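Local coordinates for protein UDP-glucose 4-epimerase (Campylobacter jejuni subsp. jejuni serotype O:2, PDB 7K3P) that interconverts UDP-glucose and UDP-galactose, and probably their N-acetylated counterparts, by C4 epimerisation with a bound NAD cofactor, at residues T210-G222 / V283-F295. The protein carries 2 engineered substitutions. Residues are numbered along the deposited sequence; the frame is centred on the assembly and turned at random.
Sequences TLLIKVAAECAAG and VIEAMKKVSGVDF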
loop_
_atom_site.group_PDB
_atom_site.type_symbol
_atom_site.label_atom_id
_atom_site.label_comp_id
_atom_site.label_asym_id
_atom_site.label_seq_id
_atom_site.Cartn_x
_atom_site.Cartn_y
_atom_site.Cartn_z
ATOM N N THR A 210 16.329 -2.165 -19.620
ATOM C CA THR A 210 14.957 -2.671 -19.705
ATOM C C THR A 210 14.150 -1.859 -20.724
ATOM O O THR A 210 13.095 -2.304 -21.183
ATOM C CB THR A 210 14.249 -2.631 -18.337
ATOM O OG1 THR A 210 14.553 -1.388 -17.699
ATOM C CG2 THR A 210 14.732 -3.757 -17.451
ATOM N N LEU A 211 14.658 -0.679 -21.084
ATOM C CA LEU A 211 13.990 0.204 -22.045
ATOM C C LEU A 211 14.691 0.147 -23.407
ATOM O O LEU A 211 14.508 1.041 -24.247
ATOM C CB LEU A 211 13.980 1.646 -21.523
ATOM C CG LEU A 211 13.131 1.909 -20.278
ATOM C CD1 LEU A 211 13.426 3.283 -19.651
ATOM C CD2 LEU A 211 11.674 1.813 -20.668
ATOM N N LEU A 212 15.493 -0.897 -23.616
ATOM C CA LEU A 212 16.306 -1.023 -24.838
ATOM C C LEU A 212 15.519 -0.928 -26.155
ATOM O O LEU A 212 15.937 -0.239 -27.087
ATOM C CB LEU A 212 17.116 -2.318 -24.809
ATOM C CG LEU A 212 17.673 -2.751 -26.171
ATOM C CD1 LEU A 212 18.768 -1.812 -26.651
ATOM C CD2 LEU A 212 18.170 -4.182 -26.125
ATOM N N ILE A 213 14.387 -1.618 -26.240
ATOM C CA ILE A 213 13.577 -1.545 -27.456
ATOM C C ILE A 213 13.015 -0.134 -27.689
ATOM O O ILE A 213 13.008 0.361 -28.821
ATOM C CB ILE A 213 12.452 -2.578 -27.456
ATOM C CG1 ILE A 213 13.044 -3.983 -27.374
ATOM C CG2 ILE A 213 11.614 -2.450 -28.713
ATOM C CD1 ILE A 213 12.236 -5.036 -28.125
ATOM N N LYS A 214 12.553 0.512 -26.621
ATOM C CA LYS A 214 12.049 1.881 -26.734
ATOM C C LYS A 214 13.154 2.816 -27.252
ATOM O O LYS A 214 12.942 3.585 -28.190
ATOM C CB LYS A 214 11.491 2.369 -25.390
ATOM C CG LYS A 214 10.910 3.787 -25.407
ATOM C CD LYS A 214 9.690 3.896 -26.321
ATOM C CE LYS A 214 8.968 5.232 -26.136
ATOM N NZ LYS A 214 7.773 5.336 -27.033
ATOM N N VAL A 215 14.339 2.722 -26.658
ATOM C CA VAL A 215 15.479 3.541 -27.076
ATOM C C VAL A 215 15.865 3.266 -28.536
ATOM O O VAL A 215 16.093 4.190 -29.324
ATOM C CB VAL A 215 16.698 3.289 -26.160
ATOM C CG1 VAL A 215 17.962 3.895 -26.754
ATOM C CG2 VAL A 215 16.441 3.836 -24.773
ATOM N N ALA A 216 15.937 1.989 -28.890
ATOM C CA ALA A 216 16.248 1.598 -30.262
ATOM C C ALA A 216 15.221 2.184 -31.238
ATOM O O ALA A 216 15.583 2.716 -32.283
ATOM C CB ALA A 216 16.303 0.083 -30.380
ATOM N N ALA A 217 13.943 2.078 -30.885
ATOM C CA ALA A 217 12.856 2.650 -31.677
ATOM C C ALA A 217 12.967 4.175 -31.787
ATOM O O ALA A 217 12.750 4.753 -32.871
ATOM C CB ALA A 217 11.497 2.250 -31.090
ATOM N N GLU A 218 13.299 4.828 -30.671
ATOM C CA GLU A 218 13.458 6.287 -30.658
ATOM C C GLU A 218 14.594 6.743 -31.585
ATOM O O GLU A 218 14.467 7.757 -32.278
ATOM C CB GLU A 218 13.673 6.812 -29.225
ATOM C CG GLU A 218 12.420 6.811 -28.332
ATOM C CD GLU A 218 12.718 7.238 -26.892
ATOM O OE1 GLU A 218 13.908 7.247 -26.501
ATOM O OE2 GLU A 218 11.766 7.559 -26.148
ATOM N N CYS A 219 15.698 5.996 -31.592
ATOM C CA CYS A 219 16.826 6.295 -32.484
ATOM C C CYS A 219 16.438 6.095 -33.947
ATOM O O CYS A 219 16.739 6.924 -34.801
ATOM C CB CYS A 219 18.036 5.408 -32.162
ATOM S SG CYS A 219 18.878 5.794 -30.610
ATOM N N ALA A 220 15.786 4.969 -34.220
ATOM C CA ALA A 220 15.367 4.624 -35.574
ATOM C C ALA A 220 14.360 5.631 -36.116
ATOM O O ALA A 220 14.275 5.838 -37.325
ATOM C CB ALA A 220 14.786 3.221 -35.611
ATOM N N ALA A 221 13.595 6.257 -35.226
ATOM C CA ALA A 221 12.596 7.227 -35.656
ATOM C C ALA A 221 13.166 8.648 -35.731
ATOM O O ALA A 221 12.435 9.601 -36.012
ATOM C CB ALA A 221 11.379 7.179 -34.749
ATOM N N GLY A 222 14.466 8.784 -35.486
ATOM C CA GLY A 222 15.123 10.079 -35.554
ATOM C C GLY A 222 14.835 10.964 -34.359
ATOM O O GLY A 222 15.063 12.178 -34.406
ATOM N N VAL A 283 18.790 -6.584 -30.590
ATOM C CA VAL A 283 17.773 -5.556 -30.755
ATOM C C VAL A 283 18.226 -4.468 -31.729
ATOM O O VAL A 283 17.444 -3.986 -32.554
ATOM C CB VAL A 283 17.372 -4.936 -29.392
ATOM C CG1 VAL A 283 16.502 -3.713 -29.596
ATOM C CG2 VAL A 283 16.649 -5.988 -28.533
ATOM N N ILE A 284 19.491 -4.080 -31.640
ATOM C CA ILE A 284 20.018 -3.075 -32.561
ATOM C C ILE A 284 19.960 -3.576 -34.002
ATOM O O ILE A 284 19.417 -2.896 -34.882
ATOM C CB ILE A 284 21.451 -2.669 -32.188
ATOM C CG1 ILE A 284 21.428 -1.816 -30.915
ATOM C CG2 ILE A 284 22.103 -1.908 -33.341
ATOM C CD1 ILE A 284 22.772 -1.692 -30.226
ATOM N N GLU A 285 20.497 -4.774 -34.236
ATOM C CA GLU A 285 20.473 -5.377 -35.574
ATOM C C GLU A 285 19.039 -5.478 -36.114
ATOM O O GLU A 285 18.751 -5.023 -37.222
ATOM C CB GLU A 285 21.145 -6.759 -35.570
ATOM C CG GLU A 285 21.542 -7.270 -36.973
ATOM C CD GLU A 285 21.943 -8.754 -36.997
ATOM O OE1 GLU A 285 21.204 -9.563 -37.603
ATOM O OE2 GLU A 285 22.998 -9.110 -36.427
ATOM N N ALA A 286 18.144 -6.062 -35.319
ATOM C CA ALA A 286 16.736 -6.169 -35.697
ATOM C C ALA A 286 16.076 -4.811 -35.970
ATOM O O ALA A 286 15.380 -4.647 -36.970
ATOM C CB ALA A 286 15.955 -6.945 -34.639
ATOM N N MET A 287 16.273 -3.837 -35.087
ATOM C CA MET A 287 15.644 -2.532 -35.294
ATOM C C MET A 287 16.141 -1.867 -36.578
ATOM O O MET A 287 15.350 -1.272 -37.329
ATOM C CB MET A 287 15.867 -1.603 -34.098
ATOM C CG MET A 287 15.078 -0.298 -34.194
ATOM S SD MET A 287 13.273 -0.552 -34.221
ATOM C CE MET A 287 13.002 -1.170 -32.547
ATOM N N LYS A 288 17.447 -1.969 -36.832
ATOM C CA LYS A 288 18.038 -1.379 -38.030
ATOM C C LYS A 288 17.481 -2.035 -39.299
ATOM O O LYS A 288 17.089 -1.352 -40.249
ATOM C CB LYS A 288 19.574 -1.457 -37.985
ATOM C CG LYS A 288 20.210 -0.470 -36.994
ATOM C CD LYS A 288 21.750 -0.473 -37.022
ATOM C CE LYS A 288 22.269 0.839 -36.417
ATOM N NZ LYS A 288 23.752 0.968 -36.360
ATOM N N LYS A 289 17.433 -3.363 -39.293
ATOM C CA LYS A 289 16.961 -4.129 -40.445
ATOM C C LYS A 289 15.503 -3.821 -40.785
ATOM O O LYS A 289 15.134 -3.652 -41.951
ATOM C CB LYS A 289 17.115 -5.629 -40.178
ATOM C CG LYS A 289 16.481 -6.499 -41.248
ATOM C CD LYS A 289 16.618 -7.981 -40.922
ATOM C CE LYS A 289 15.863 -8.821 -41.947
ATOM N NZ LYS A 289 16.022 -10.275 -41.703
ATOM N N VAL A 290 14.684 -3.741 -39.742
ATOM C CA VAL A 290 13.244 -3.574 -39.875
ATOM C C VAL A 290 12.835 -2.141 -40.206
ATOM O O VAL A 290 11.788 -1.909 -40.815
ATOM C CB VAL A 290 12.551 -4.046 -38.578
ATOM C CG1 VAL A 290 11.637 -2.965 -38.019
ATOM C CG2 VAL A 290 11.828 -5.351 -38.814
ATOM N N SER A 291 13.660 -1.177 -39.810
ATOM C CA SER A 291 13.352 0.226 -40.065
ATOM C C SER A 291 14.077 0.768 -41.293
ATOM O O SER A 291 13.645 1.765 -41.882
ATOM C CB SER A 291 13.735 1.088 -38.862
ATOM O OG SER A 291 15.145 1.167 -38.736
ATOM N N GLY A 292 15.190 0.134 -41.659
ATOM C CA GLY A 292 16.034 0.641 -42.730
ATOM C C GLY A 292 16.867 1.845 -42.316
ATOM O O GLY A 292 17.486 2.505 -43.158
ATOM N N VAL A 293 16.888 2.130 -41.016
ATOM C CA VAL A 293 17.623 3.274 -40.494
ATOM C C VAL A 293 18.887 2.800 -39.811
ATOM O O VAL A 293 18.825 2.056 -38.829
ATOM C CB VAL A 293 16.795 4.063 -39.469
ATOM C CG1 VAL A 293 17.606 5.236 -38.930
ATOM C CG2 VAL A 293 15.504 4.553 -40.090
ATOM N N ASP A 294 20.033 3.228 -40.336
ATOM C CA ASP A 294 21.318 2.905 -39.735
ATOM C C ASP A 294 21.678 3.973 -38.699
ATOM O O ASP A 294 22.632 4.735 -38.881
ATOM C CB ASP A 294 22.394 2.817 -40.821
ATOM C CG ASP A 294 23.718 2.307 -40.293
ATOM O OD1 ASP A 294 23.728 1.716 -39.184
ATOM O OD2 ASP A 294 24.744 2.491 -40.994
ATOM N N PHE A 295 20.909 4.026 -37.612
ATOM C CA PHE A 295 21.105 5.045 -36.576
ATOM C C PHE A 295 22.442 4.873 -35.868
ATOM O O PHE A 295 23.059 3.808 -35.941
ATOM C CB PHE A 295 19.948 5.045 -35.560
ATOM C CG PHE A 295 19.723 3.719 -34.886
ATOM C CD1 PHE A 295 20.459 3.358 -33.763
ATOM C CD2 PHE A 295 18.767 2.833 -35.374
ATOM C CE1 PHE A 295 20.253 2.132 -33.140
ATOM C CE2 PHE A 295 18.553 1.608 -34.761
ATOM C CZ PHE A 295 19.298 1.256 -33.643
#
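V283 meets L212 and A216, and M287 meets A216 and A220, where helices 212-220 and 283-291 run in the same general direction, their axes 9.8 Å apart and crossing at -36°. A single knob-into-hole illustrates the principle: M287 enters the hole formed by I213, A216, A217 and A220. Its chain starts with CG anti to the backbone N (chi1 -173°), placing CG 3.8 Å from A220 CB, then bends twice so that CE lies 3.8 Å from A217 N. One turn earlier, L212 and V283 meet tip to tip, with L212 CD2 3.4 Å from V283 CG2. Past G292 the chain turns back, and F295 offers a ring face to C219, whose CB makes a CH-pi contact 3.9 Å from the ring centroid; K288 CE covers the opposite face. S291 OG donates a hydrogen bond to M287 O, opposite S291 N across the carbonyl plane, and accepts from V293 N in an ST turn, probably helping to fix the bend that brings V293 CG2 to 3.3 Å from A220 O. The interface is buried in what is, by family resemblance, probably the substrate-binding region. Cohesion between the helices is therefore apolar, with polar bonds shaping the turn beside them.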